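Local coordinates for protein ADP-ribose pyrophosphatase (Streptococcus suis, PDB 3O8S) that probably hydrolyses ADP-ribose or a related nucleoside diphosphate linked to another moiety, as a member of the Nudix hydrolase family, at residues 71-76 / 111-116; 84-89 / 94-99; 157-162 / 166-171. One frame throughout, in Å; residues are numbered along the deposited sequence.

Interaction 1 of 3, residues 71-76 / 111-116. With EDO (1,2-ethanediol), chain F.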
ATOM      1  N   LEU A  71     -10.503  -1.414  -0.850  1.00 71.55           N
ATOM      2  CA  LEU A  71      -9.292  -0.988  -1.547  1.00 67.21           C
ATOM      3  C   LEU A  71      -9.620  -0.294  -2.859  1.00 68.34           C
ATOM      4  O   LEU A  71     -10.343  -0.851  -3.680  1.00 69.74           O
ATOM      5  CB  LEU A  71      -8.377  -2.194  -1.842  1.00 67.16           C
ATOM      6  CG  LEU A  71      -7.054  -2.345  -1.073  1.00 71.19           C
ATOM      7  CD1 LEU A  71      -6.207  -3.429  -1.697  1.00 71.54           C
ATOM      8  CD2 LEU A  71      -6.238  -1.071  -1.071  1.00 70.16           C
ATOM      9  N   ASP A  72      -9.061   0.905  -3.067  1.00 60.66           N
ATOM     10  CA  ASP A  72      -9.208   1.674  -4.296  1.00 58.50           C
ATOM     11  C   ASP A  72      -7.832   1.866  -4.924  1.00 58.98           C
ATOM     12  O   ASP A  72      -6.877   2.194  -4.220  1.00 57.38           O
ATOM     13  CB  ASP A  72      -9.881   3.028  -4.032  1.00 60.27           C
ATOM     14  CG  ASP A  72     -10.048   3.888  -5.273  1.00 64.34           C
ATOM     15  OD1 ASP A  72     -10.853   3.520  -6.141  1.00 64.56           O
ATOM     16  OD2 ASP A  72      -9.384   4.941  -5.357  1.00 67.59           O
ATOM     17  N   THR A  73      -7.714   1.605  -6.227  1.00 53.56           N
ATOM     18  CA  THR A  73      -6.443   1.776  -6.925  1.00 50.12           C
ATOM     19  C   THR A  73      -6.599   2.905  -7.924  1.00 52.45           C
ATOM     20  O   THR A  73      -7.671   3.065  -8.496  1.00 53.06           O
ATOM     21  CB  THR A  73      -5.960   0.474  -7.555  1.00 56.47           C
ATOM     22  OG1 THR A  73      -6.942  -0.023  -8.459  1.00 57.65           O
ATOM     23  CG2 THR A  73      -5.609  -0.584  -6.514  1.00 59.16           C
ATOM     24  N   ARG A  74      -5.569   3.745  -8.056  1.00 46.83           N
ATOM     25  CA  ARG A  74      -5.544   4.870  -9.006  1.00 45.53           C
ATOM     26  C   ARG A  74      -4.244   4.847  -9.752  1.00 47.64           C
ATOM     27  O   ARG A  74      -3.177   4.716  -9.120  1.00 47.14           O
ATOM     28  CB  ARG A  74      -5.730   6.233  -8.308  1.00 44.75           C
ATOM     29  CG  ARG A  74      -7.091   6.454  -7.634  1.00 51.07           C
ATOM     30  CD  ARG A  74      -8.210   6.771  -8.608  1.00 51.98           C
ATOM     31  NE  ARG A  74      -9.448   6.118  -8.181  1.00 61.28           N
ATOM     32  CZ  ARG A  74     -10.529   5.964  -8.938  1.00 67.93           C
ATOM     33  NH1 ARG A  74     -10.561   6.452 -10.171  1.00 55.32           N
ATOM     34  NH2 ARG A  74     -11.596   5.337  -8.461  1.00 53.18           N
ATOM     35  N   ALA A  75      -4.304   4.963 -11.087  1.00 43.95           N
ATOM     36  CA  ALA A  75      -3.092   4.970 -11.906  1.00 42.93           C
ATOM     37  C   ALA A  75      -2.732   6.385 -12.341  1.00 44.21           C
ATOM     38  O   ALA A  75      -3.581   7.104 -12.854  1.00 43.94           O
ATOM     39  CB  ALA A  75      -3.264   4.073 -13.123  1.00 44.48           C
ATOM     40  N   ALA A  76      -1.478   6.783 -12.118  1.00 40.15           N
ATOM     41  CA  ALA A  76      -0.954   8.099 -12.511  1.00 40.48           C
ATOM     42  C   ALA A  76       0.007   7.904 -13.684  1.00 43.01           C
ATOM     43  O   ALA A  76       1.050   7.294 -13.510  1.00 42.63           O
ATOM     44  CB  ALA A  76      -0.241   8.747 -11.334  1.00 40.70           C
ATOM     45  N   VAL A 111      -3.390  -1.999 -13.940  1.00 49.35           N
ATOM     46  CA  VAL A 111      -3.054  -2.247 -15.345  1.00 49.30           C
ATOM     47  C   VAL A 111      -4.317  -2.610 -16.161  1.00 56.97           C
ATOM     48  O   VAL A 111      -4.472  -2.103 -17.274  1.00 57.99           O
ATOM     49  CB  VAL A 111      -1.959  -3.342 -15.460  1.00 51.71           C
ATOM     50  CG1 VAL A 111      -1.728  -3.763 -16.911  1.00 51.89           C
ATOM     51  CG2 VAL A 111      -0.656  -2.871 -14.815  1.00 48.74           C
ATOM     52  N   LYS A 112      -5.194  -3.493 -15.624  1.00 54.58           N
ATOM     53  CA  LYS A 112      -6.416  -3.901 -16.315  1.00 57.24           C
ATOM     54  C   LYS A 112      -7.400  -2.728 -16.382  1.00 59.82           C
ATOM     55  O   LYS A 112      -8.051  -2.542 -17.407  1.00 60.78           O
ATOM     56  CB  LYS A 112      -7.075  -5.131 -15.647  1.00 62.80           C
ATOM     57  N   GLU A 113      -7.490  -1.933 -15.299  1.00 53.78           N
ATOM     58  CA  GLU A 113      -8.375  -0.771 -15.241  1.00 53.83           C
ATOM     59  C   GLU A 113      -7.950   0.307 -16.220  1.00 55.54           C
ATOM     60  O   GLU A 113      -8.816   0.978 -16.760  1.00 56.56           O
ATOM     61  CB  GLU A 113      -8.426  -0.188 -13.834  1.00 54.20           C
ATOM     62  CG  GLU A 113      -9.410  -0.903 -12.930  1.00 66.18           C
ATOM     63  CD  GLU A 113      -9.212  -0.616 -11.456  1.00 82.21           C
ATOM     64  OE1 GLU A 113      -8.164  -0.035 -11.087  1.00 65.34           O
ATOM     65  OE2 GLU A 113     -10.098  -1.002 -10.661  1.00 77.91           O
ATOM     66  N   VAL A 114      -6.631   0.491 -16.437  1.00 49.48           N
ATOM     67  CA  VAL A 114      -6.105   1.492 -17.380  1.00 47.84           C
ATOM     68  C   VAL A 114      -6.476   1.071 -18.783  1.00 53.48           C
ATOM     69  O   VAL A 114      -6.928   1.915 -19.558  1.00 53.46           O
ATOM     70  CB  VAL A 114      -4.581   1.733 -17.250  1.00 48.06           C
ATOM     71  CG1 VAL A 114      -4.067   2.638 -18.363  1.00 46.69           C
ATOM     72  CG2 VAL A 114      -4.260   2.336 -15.900  1.00 46.08           C
ATOM     73  N   LYS A 115      -6.317  -0.238 -19.092  1.00 51.62           N
ATOM     74  CA  LYS A 115      -6.667  -0.799 -20.400  1.00 53.52           C
ATOM     75  C   LYS A 115      -8.159  -0.618 -20.691  1.00 60.26           C
ATOM     76  O   LYS A 115      -8.508  -0.091 -21.743  1.00 60.43           O
ATOM     77  CB  LYS A 115      -6.271  -2.282 -20.513  1.00 56.20           C
ATOM     78  CG  LYS A 115      -6.489  -2.875 -21.913  1.00 62.80           C
ATOM     79  CD  LYS A 115      -5.608  -2.193 -22.975  1.00 65.92           C
ATOM     80  CE  LYS A 115      -5.734  -2.798 -24.344  1.00 73.87           C
ATOM     81  NZ  LYS A 115      -4.701  -2.253 -25.263  1.00 86.13           N
ATOM     82  N   GLU A 116      -9.022  -1.001 -19.735  1.00 59.00           N
ATOM     83  CA  GLU A 116     -10.481  -0.928 -19.851  1.00 62.00           C
ATOM     84  C   GLU A 116     -11.027   0.496 -19.896  1.00 64.26           C
ATOM     85  O   GLU A 116     -11.996   0.736 -20.596  1.00 66.30           O
ATOM     86  CB  GLU A 116     -11.140  -1.661 -18.672  1.00 65.02           C
ATOM     87  CG  GLU A 116     -11.066  -3.175 -18.774  1.00 79.69           C
ATOM     88  CD  GLU A 116     -11.545  -3.957 -17.564  1.00102.34           C
ATOM     89  OE1 GLU A 116     -11.851  -3.340 -16.515  1.00 95.61           O
ATOM     90  OE2 GLU A 116     -11.604  -5.203 -17.669  1.00 96.12           O
TER
HETATM   91  C1  EDO F 210     -13.597   5.796 -13.968  1.00 66.10           C
HETATM   92  O1  EDO F 210     -14.237   4.654 -13.389  1.00 71.21           O
HETATM   93  C2  EDO F 210     -12.352   6.131 -13.160  1.00 62.76           C
HETATM   94  O2  EDO F 210     -12.693   7.005 -12.082  1.00 64.76           O
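Ala75 of strand 70-79 and Val114 of helix 106-118 bring their backbones closest, with CA atoms 7.2 Å apart, and the helix lies against the sheet face that carries Thr73 and Ala75. A small residue suits so close an approach: the methyl CB of Ala75 meets Val114 CG2 at 3.4 Å, tighter than ordinary van der Waals contact. Val114 reaches this point with CG2 beside its backbone N, while its side chain also packs on Leu120 and Val122.

Next to this apolar contact, Glu113 sends an extended chain across the gap, nearly at right angles to Thr73, and sets OE1 2.9 Å from Thr73 OG1, a close polar approach; the hydrogen bonds of the hydroxyl go to Asn109 ND2 and Gly98 O. A chi1 of 58° places OG1 between backbone N and carbonyl carbon, where it meets both partners, and a hydroxyl suits this buried site because it can donate as well as accept.

Asp72 and Arg74 point from the other face. Arg74 bends at chi2 and chi3 to grip the carboxylate side-on, NE to Asp72 OD2 at 3.1 Å and NH2 to Asp72 OD1 at 3.0 Å, each oxygen using its syn lone pair. Lys147 gives Asp72 a second cationic partner. Arg74 NH1 bonds O2 of an ethanediol at 2.9 Å and also Leu95 O, which further fixes the guanidinium.

Lys112, Glu113, Val114, Lys115 and Glu116 match the REUXE portion of the Nudix box, with lysine in place of its arginine; packing of this helix on the central sheet is characteristic of the Nudix fold.

Interaction 2 of 3, residues 84-89 / 94-99. With EDO (1,2-ethanediol), chain F.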
ATOM      1  N   LEU A  84      -2.525  11.721 -17.217  1.00 45.53           N
ATOM      2  CA  LEU A  84      -3.683  11.162 -17.923  1.00 46.57           C
ATOM      3  C   LEU A  84      -4.935  11.120 -17.005  1.00 49.76           C
ATOM      4  O   LEU A  84      -4.911  10.533 -15.910  1.00 48.69           O
ATOM      5  CB  LEU A  84      -3.432   9.768 -18.530  1.00 45.77           C
ATOM      6  CG  LEU A  84      -4.699   9.222 -19.226  1.00 52.41           C
ATOM      7  CD1 LEU A  84      -4.718   9.452 -20.727  1.00 51.82           C
ATOM      8  CD2 LEU A  84      -5.037   7.843 -18.776  1.00 56.36           C
ATOM      9  N   LEU A  85      -6.032  11.703 -17.488  1.00 46.61           N
ATOM     10  CA  LEU A  85      -7.323  11.714 -16.783  1.00 47.31           C
ATOM     11  C   LEU A  85      -8.396  11.164 -17.694  1.00 54.21           C
ATOM     12  O   LEU A  85      -8.315  11.333 -18.912  1.00 54.10           O
ATOM     13  CB  LEU A  85      -7.714  13.123 -16.276  1.00 48.26           C
ATOM     14  CG  LEU A  85      -6.737  13.782 -15.287  1.00 50.29           C
ATOM     15  CD1 LEU A  85      -7.001  15.244 -15.161  1.00 52.20           C
ATOM     16  CD2 LEU A  85      -6.726  13.094 -13.926  1.00 49.32           C
ATOM     17  N   VAL A  86      -9.374  10.467 -17.103  1.00 52.48           N
ATOM     18  CA  VAL A  86     -10.510   9.891 -17.813  1.00 54.14           C
ATOM     19  C   VAL A  86     -11.778  10.586 -17.332  1.00 62.78           C
ATOM     20  O   VAL A  86     -11.901  10.920 -16.144  1.00 62.81           O
ATOM     21  CB  VAL A  86     -10.601   8.343 -17.725  1.00 56.84           C
ATOM     22  CG1 VAL A  86      -9.500   7.684 -18.558  1.00 54.27           C
ATOM     23  CG2 VAL A  86     -10.571   7.839 -16.279  1.00 55.74           C
ATOM     24  N   GLN A  87     -12.701  10.842 -18.262  1.00 62.44           N
ATOM     25  CA  GLN A  87     -13.952  11.529 -17.962  1.00 65.02           C
ATOM     26  C   GLN A  87     -15.097  10.538 -17.856  1.00 72.96           C
ATOM     27  O   GLN A  87     -15.229   9.647 -18.703  1.00 72.98           O
ATOM     28  CB  GLN A  87     -14.256  12.569 -19.046  1.00 67.84           C
ATOM     29  CG  GLN A  87     -15.349  13.562 -18.667  1.00 79.31           C
ATOM     30  CD  GLN A  87     -15.730  14.455 -19.816  1.00 85.26           C
ATOM     31  OE1 GLN A  87     -15.724  14.046 -20.977  1.00 78.30           O
ATOM     32  NE2 GLN A  87     -16.072  15.696 -19.510  1.00 73.34           N
ATOM     33  N   GLU A  88     -15.962  10.741 -16.839  1.00 71.25           N
ATOM     34  CA  GLU A  88     -17.132   9.914 -16.585  1.00 72.93           C
ATOM     35  C   GLU A  88     -18.412  10.614 -17.056  1.00 80.35           C
ATOM     36  O   GLU A  88     -18.364  11.804 -17.375  1.00 80.29           O
ATOM     37  CB  GLU A  88     -17.206   9.567 -15.095  1.00 73.40           C
ATOM     38  CG  GLU A  88     -16.245   8.465 -14.707  1.00 76.74           C
ATOM     39  CD  GLU A  88     -16.199   8.205 -13.218  1.00 93.64           C
ATOM     40  OE1 GLU A  88     -15.638   9.050 -12.485  1.00 82.10           O
ATOM     41  OE2 GLU A  88     -16.702   7.143 -12.786  1.00 87.15           O
ATOM     42  N   ASN A  89     -19.553   9.873 -17.105  1.00 80.36           N
ATOM     43  CA  ASN A  89     -20.874  10.363 -17.565  1.00 85.22           C
ATOM     44  C   ASN A  89     -21.272  11.724 -16.956  1.00 90.16           C
ATOM     45  O   ASN A  89     -21.848  12.547 -17.662  1.00 93.28           O
ATOM     46  CB  ASN A  89     -21.984   9.342 -17.268  1.00 91.09           C
ATOM     47  CG  ASN A  89     -21.966   8.090 -18.117  1.00122.35           C
ATOM     48  OD1 ASN A  89     -21.227   7.968 -19.102  1.00116.58           O
ATOM     49  ND2 ASN A  89     -22.802   7.126 -17.756  1.00118.71           N
ATOM     50  N   SER A  94     -10.978  11.969 -13.623  1.00 54.91           N
ATOM     51  CA  SER A  94     -10.258  11.257 -12.591  1.00 51.62           C
ATOM     52  C   SER A  94      -9.159  10.382 -13.192  1.00 53.52           C
ATOM     53  O   SER A  94      -9.134  10.120 -14.393  1.00 53.21           O
ATOM     54  CB  SER A  94     -11.221  10.416 -11.745  1.00 53.02           C
ATOM     55  OG  SER A  94     -11.901   9.421 -12.492  1.00 57.22           O
ATOM     56  N   LEU A  95      -8.241   9.958 -12.348  1.00 50.13           N
ATOM     57  CA  LEU A  95      -7.215   9.010 -12.730  1.00 49.52           C
ATOM     58  C   LEU A  95      -7.888   7.678 -13.009  1.00 54.79           C
ATOM     59  O   LEU A  95      -8.833   7.323 -12.276  1.00 54.27           O
ATOM     60  CB  LEU A  95      -6.198   8.816 -11.583  1.00 47.82           C
ATOM     61  CG  LEU A  95      -5.357   9.993 -11.139  1.00 51.18           C
ATOM     62  CD1 LEU A  95      -4.536   9.610  -9.912  1.00 49.12           C
ATOM     63  CD2 LEU A  95      -4.459  10.448 -12.256  1.00 51.60           C
ATOM     64  N   PRO A  96      -7.414   6.892 -14.000  1.00 51.20           N
ATOM     65  CA  PRO A  96      -8.007   5.558 -14.198  1.00 52.50           C
ATOM     66  C   PRO A  96      -7.857   4.755 -12.907  1.00 57.19           C
ATOM     67  O   PRO A  96      -6.878   4.924 -12.171  1.00 54.08           O
ATOM     68  CB  PRO A  96      -7.186   4.965 -15.356  1.00 53.05           C
ATOM     69  CG  PRO A  96      -6.653   6.153 -16.073  1.00 56.47           C
ATOM     70  CD  PRO A  96      -6.346   7.153 -14.985  1.00 51.26           C
ATOM     71  N   GLY A  97      -8.862   3.962 -12.596  1.00 56.31           N
ATOM     72  CA  GLY A  97      -8.819   3.169 -11.383  1.00 55.81           C
ATOM     73  C   GLY A  97     -10.162   2.668 -10.930  1.00 61.58           C
ATOM     74  O   GLY A  97     -11.075   2.470 -11.734  1.00 63.27           O
ATOM     75  N   GLY A  98     -10.266   2.448  -9.641  1.00 58.16           N
ATOM     76  CA  GLY A  98     -11.473   1.920  -9.035  1.00 61.43           C
ATOM     77  C   GLY A  98     -11.152   0.884  -7.991  1.00 69.95           C
ATOM     78  O   GLY A  98      -9.983   0.660  -7.648  1.00 66.74           O
ATOM     79  N   TRP A  99     -12.200   0.264  -7.472  1.00 75.00           N
ATOM     80  CA  TRP A  99     -12.092  -0.739  -6.427  1.00 77.90           C
ATOM     81  C   TRP A  99     -11.427  -1.983  -6.953  1.00 80.56           C
ATOM     82  O   TRP A  99     -11.699  -2.432  -8.070  1.00 82.18           O
ATOM     83  CB  TRP A  99     -13.450  -1.037  -5.805  1.00 81.89           C
ATOM     84  CG  TRP A  99     -13.927   0.074  -4.920  1.00 84.44           C
ATOM     85  CD1 TRP A  99     -13.300   0.574  -3.816  1.00 85.86           C
ATOM     86  CD2 TRP A  99     -15.147   0.813  -5.059  1.00 87.56           C
ATOM     87  NE1 TRP A  99     -14.051   1.583  -3.260  1.00 87.20           N
ATOM     88  CE2 TRP A  99     -15.196   1.745  -3.996  1.00 91.66           C
ATOM     89  CE3 TRP A  99     -16.203   0.785  -5.989  1.00 92.00           C
ATOM     90  CZ2 TRP A  99     -16.262   2.639  -3.831  1.00 93.89           C
ATOM     91  CZ3 TRP A  99     -17.260   1.671  -5.827  1.00 96.55           C
ATOM     92  CH2 TRP A  99     -17.288   2.578  -4.754  1.00 97.19           C
TER
HETATM   93  C1  EDO F 210     -13.597   5.796 -13.968  1.00 66.10           C
HETATM   94  O1  EDO F 210     -14.237   4.654 -13.389  1.00 71.21           O
HETATM   95  C2  EDO F 210     -12.352   6.131 -13.160  1.00 62.76           C
HETATM   96  O2  EDO F 210     -12.693   7.005 -12.082  1.00 64.76           O
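Val86 and Ser94 form an antiparallel hydrogen-bonded pair. Val86 N donates almost straight to Ser94 O (2.7 Å, 177°), in the carbonyl plane, and Ser94 N returns a bond to Val86 O at 2.9 Å. Leu85 CA adds a weaker CH···O approach to the same Ser94 O.

Past this pair, side chains pack beside the paired backbones. Leu84 holds its CG anti to the backbone N (chi1 179°), which brings CD2 against Pro96 CG at 3.6 Å, the two side chains crossing at about a right angle. Val86 CG1 touches that same ring carbon at 4.1 Å, and the rigid proline thus packs on both branched residues. Leu85 CD2 meets Leu95 CD2 at 3.9 Å, an apolar contact apart from the proline.

Ser94 OG shares a 2.6 Å hydrogen bond with O2 of an ethanediol that lies beside Glu88. Lys183 bonds both this ethanediol and Glu88 OE1, the latter as a salt bridge.

Further out, Leu95 N donates to Asn184 OD1 and Gly97 N to Glu117 OE1. Gly97 and Gly98 adopt backbone angles that would press a CB against the preceding carbonyl, hence glycine at both. The arrangement is a beta hairpin whose second strand runs into the Leu-Pro-Gly-Gly sequence, where the Nudix box characteristically begins.

Interaction 3 of 3, residues 157-162 / 166-171. With EDO (1,2-ethanediol), chain C; EDO (1,2-ethanediol), chain D.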
ATOM      1  N   GLY A 157      -1.185   2.620 -26.844  1.00 50.73           N
ATOM      2  CA  GLY A 157      -2.636   2.474 -26.950  1.00 52.29           C
ATOM      3  C   GLY A 157      -3.319   3.776 -27.262  1.00 58.38           C
ATOM      4  O   GLY A 157      -2.656   4.779 -27.516  1.00 60.19           O
ATOM      5  N   GLU A 158      -4.640   3.772 -27.229  1.00 57.12           N
ATOM      6  CA  GLU A 158      -5.471   4.939 -27.534  1.00 59.02           C
ATOM      7  C   GLU A 158      -6.849   4.757 -26.938  1.00 64.05           C
ATOM      8  O   GLU A 158      -7.282   3.622 -26.748  1.00 64.81           O
ATOM      9  CB  GLU A 158      -5.566   5.191 -29.065  1.00 62.73           C
ATOM     10  CG  GLU A 158      -6.120   4.046 -29.889  1.00 74.14           C
ATOM     11  CD  GLU A 158      -6.518   4.455 -31.297  1.00109.25           C
ATOM     12  OE1 GLU A 158      -5.611   4.684 -32.130  1.00104.61           O
ATOM     13  OE2 GLU A 158      -7.737   4.551 -31.566  1.00112.66           O
ATOM     14  N   PHE A 159      -7.547   5.864 -26.658  1.00 61.62           N
ATOM     15  CA  PHE A 159      -8.893   5.799 -26.072  1.00 62.42           C
ATOM     16  C   PHE A 159      -9.859   5.051 -27.004  1.00 70.69           C
ATOM     17  O   PHE A 159      -9.797   5.222 -28.228  1.00 72.71           O
ATOM     18  CB  PHE A 159      -9.434   7.194 -25.710  1.00 63.78           C
ATOM     19  CG  PHE A 159     -10.780   7.133 -25.026  1.00 66.57           C
ATOM     20  CD1 PHE A 159     -10.880   6.782 -23.683  1.00 67.83           C
ATOM     21  CD2 PHE A 159     -11.951   7.372 -25.739  1.00 71.97           C
ATOM     22  CE1 PHE A 159     -12.129   6.688 -23.062  1.00 70.77           C
ATOM     23  CE2 PHE A 159     -13.202   7.265 -25.120  1.00 76.35           C
ATOM     24  CZ  PHE A 159     -13.279   6.922 -23.787  1.00 73.33           C
ATOM     25  N   GLN A 160     -10.700   4.174 -26.413  1.00 68.99           N
ATOM     26  CA  GLN A 160     -11.693   3.366 -27.136  1.00 72.88           C
ATOM     27  C   GLN A 160     -13.084   3.399 -26.432  1.00 78.26           C
ATOM     28  O   GLN A 160     -13.133   3.491 -25.205  1.00 74.91           O
ATOM     29  CB  GLN A 160     -11.207   1.908 -27.280  1.00 74.88           C
ATOM     30  CG  GLN A 160      -9.976   1.721 -28.183  1.00 95.58           C
ATOM     31  CD  GLN A 160     -10.293   1.333 -29.610  1.00119.53           C
ATOM     32  OE1 GLN A 160     -11.371   1.613 -30.151  1.00119.13           O
ATOM     33  NE2 GLN A 160      -9.331   0.700 -30.268  1.00112.53           N
ATOM     34  N   PRO A 161     -14.217   3.287 -27.168  1.00 80.29           N
ATOM     35  CA  PRO A 161     -15.537   3.273 -26.491  1.00 83.02           C
ATOM     36  C   PRO A 161     -15.647   2.179 -25.423  1.00 88.53           C
ATOM     37  O   PRO A 161     -15.103   1.081 -25.597  1.00 88.78           O
ATOM     38  CB  PRO A 161     -16.522   3.012 -27.631  1.00 88.57           C
ATOM     39  CG  PRO A 161     -15.817   3.446 -28.856  1.00 92.49           C
ATOM     40  CD  PRO A 161     -14.363   3.157 -28.633  1.00 84.39           C
ATOM     41  N   ASN A 162     -16.285   2.509 -24.288  1.00 85.36           N
ATOM     42  CA  ASN A 162     -16.466   1.604 -23.145  1.00 85.33           C
ATOM     43  C   ASN A 162     -17.630   2.074 -22.265  1.00 92.23           C
ATOM     44  O   ASN A 162     -18.142   3.183 -22.445  1.00 92.64           O
ATOM     45  CB  ASN A 162     -15.168   1.455 -22.320  1.00 81.56           C
ATOM     46  CG  ASN A 162     -14.696   2.706 -21.630  1.00 82.35           C
ATOM     47  OD1 ASN A 162     -14.866   2.879 -20.422  1.00 73.59           O
ATOM     48  ND2 ASN A 162     -14.080   3.600 -22.377  1.00 67.92           N
ATOM     49  N   VAL A 166     -15.979   8.123 -21.012  1.00 69.68           N
ATOM     50  CA  VAL A 166     -16.458   8.693 -22.287  1.00 71.59           C
ATOM     51  C   VAL A 166     -15.371   9.496 -23.043  1.00 73.20           C
ATOM     52  O   VAL A 166     -15.548   9.776 -24.225  1.00 73.02           O
ATOM     53  CB  VAL A 166     -17.757   9.539 -22.066  1.00 77.64           C
ATOM     54  CG1 VAL A 166     -18.926   8.642 -21.667  1.00 79.92           C
ATOM     55  CG2 VAL A 166     -17.559  10.646 -21.023  1.00 76.25           C
ATOM     56  N   ALA A 167     -14.245   9.828 -22.371  1.00 68.21           N
ATOM     57  CA  ALA A 167     -13.090  10.555 -22.933  1.00 65.78           C
ATOM     58  C   ALA A 167     -11.868  10.421 -22.021  1.00 66.17           C
ATOM     59  O   ALA A 167     -11.981   9.955 -20.884  1.00 64.17           O
ATOM     60  CB  ALA A 167     -13.431  12.029 -23.141  1.00 68.28           C
ATOM     61  N   SER A 168     -10.700  10.826 -22.536  1.00 61.83           N
ATOM     62  CA  SER A 168      -9.410  10.816 -21.852  1.00 59.41           C
ATOM     63  C   SER A 168      -8.493  11.876 -22.466  1.00 63.16           C
ATOM     64  O   SER A 168      -8.725  12.324 -23.582  1.00 64.62           O
ATOM     65  CB  SER A 168      -8.762   9.440 -21.934  1.00 59.38           C
ATOM     66  OG  SER A 168      -8.367   9.205 -23.273  1.00 65.65           O
ATOM     67  N   GLY A 169      -7.492  12.295 -21.720  1.00 57.87           N
ATOM     68  CA  GLY A 169      -6.570  13.309 -22.198  1.00 58.48           C
ATOM     69  C   GLY A 169      -5.417  13.531 -21.253  1.00 61.49           C
ATOM     70  O   GLY A 169      -5.473  13.111 -20.096  1.00 60.64           O
ATOM     71  N   PHE A 170      -4.353  14.171 -21.752  1.00 58.57           N
ATOM     72  CA  PHE A 170      -3.210  14.540 -20.928  1.00 56.92           C
ATOM     73  C   PHE A 170      -3.387  15.988 -20.541  1.00 62.15           C
ATOM     74  O   PHE A 170      -3.611  16.850 -21.403  1.00 64.01           O
ATOM     75  CB  PHE A 170      -1.879  14.277 -21.628  1.00 57.56           C
ATOM     76  CG  PHE A 170      -1.540  12.809 -21.651  1.00 56.47           C
ATOM     77  CD1 PHE A 170      -0.917  12.205 -20.560  1.00 54.50           C
ATOM     78  CD2 PHE A 170      -1.832  12.029 -22.769  1.00 57.82           C
ATOM     79  CE1 PHE A 170      -0.605  10.847 -20.581  1.00 53.38           C
ATOM     80  CE2 PHE A 170      -1.503  10.671 -22.791  1.00 58.94           C
ATOM     81  CZ  PHE A 170      -0.886  10.090 -21.699  1.00 54.29           C
ATOM     82  N   PHE A 171      -3.374  16.241 -19.236  1.00 57.25           N
ATOM     83  CA  PHE A 171      -3.628  17.576 -18.722  1.00 58.48           C
ATOM     84  C   PHE A 171      -2.476  18.076 -17.893  1.00 62.20           C
ATOM     85  O   PHE A 171      -1.926  17.333 -17.091  1.00 58.73           O
ATOM     86  CB  PHE A 171      -4.923  17.592 -17.880  1.00 59.47           C
ATOM     87  CG  PHE A 171      -6.169  17.269 -18.663  1.00 61.02           C
ATOM     88  CD1 PHE A 171      -6.607  15.955 -18.794  1.00 61.08           C
ATOM     89  CD2 PHE A 171      -6.922  18.280 -19.254  1.00 65.65           C
ATOM     90  CE1 PHE A 171      -7.760  15.657 -19.520  1.00 62.92           C
ATOM     91  CE2 PHE A 171      -8.086  17.982 -19.972  1.00 69.47           C
ATOM     92  CZ  PHE A 171      -8.500  16.672 -20.097  1.00 65.85           C
TER
HETATM   93  C1  EDO C 207      -5.744   7.821 -24.670  1.00 65.13           C
HETATM   94  O1  EDO C 207      -6.231   7.569 -23.325  1.00 65.27           O
HETATM   95  C2  EDO C 207      -4.471   8.661 -24.762  1.00 60.30           C
HETATM   96  O2  EDO C 207      -4.776  10.040 -24.538  1.00 66.15           O
HETATM   97  C1  EDO D 208      -0.156   7.929 -26.486  1.00 85.74           C
HETATM   98  O1  EDO D 208      -1.497   7.430 -26.503  1.00 86.32           O
HETATM   99  C2  EDO D 208      -0.131   9.338 -25.903  1.00 85.07           C
HETATM  100  O2  EDO D 208       1.220   9.818 -25.800  1.00 91.04           O
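An aromatic ring lying largely on peptide backbone is the striking feature here: Phe159 rests on residues 166-168, with Ser168 OG near its CB end, and no hydrogen bond joins the two segments. Its chi1 of -176° swings the ring away from its own backbone N and over the strand, with CZ 3.4 Å from Ala167 N. Ala167 CA and Ser168 N lie over one ring face, both offset toward its rim, while Phe159 CB meets Ser168 OG at 3.3 Å. A flat, apolar side chain suits this place, since it can lie close against the backbone where Ala167 and Ser168 are small.

In the mixed sheet of the Nudix fold, strand 167-171 pairs antiparallel with strand 82-87, and the loop after strand 145-157 folds back beside it. Asn162 shapes that loop: OD1 accepts from the N atoms of Glu164 and Thr165, the first closing an Asx turn, and ND2 donates to Gln160 O at 3.0 Å.

Ser168 OG donates to O1 of one ethanediol at 2.7 Å, whereas O1 of a second ethanediol donates to Gly157 O at 3.1 Å. At Gly169 a CB would be crowded by the ring of Phe171, which itself sits edge-to-face with Trp93.

From the N terminus, strand 70-79 comes first and is followed by strand 82-87; interaction 2 then closes a short loop, pairing that strand with strand 93-99. The chain runs on into helix 106-118, which returns to the first strand in interaction 1, a longer loop within which interaction 2 is nested. The two meet directly where the backbones of Thr73 and Ala75 pair with Gly98 and Pro96, and where both reach one ethanediol. Interaction 3 follows in series, closing the loop from strand 145-157 to strand 167-171. Gln87 bonds the backbones of Val166 and Ala167, tying the hairpin to this strand, while Glu116 O packs on Asn162, bringing helix and loop together.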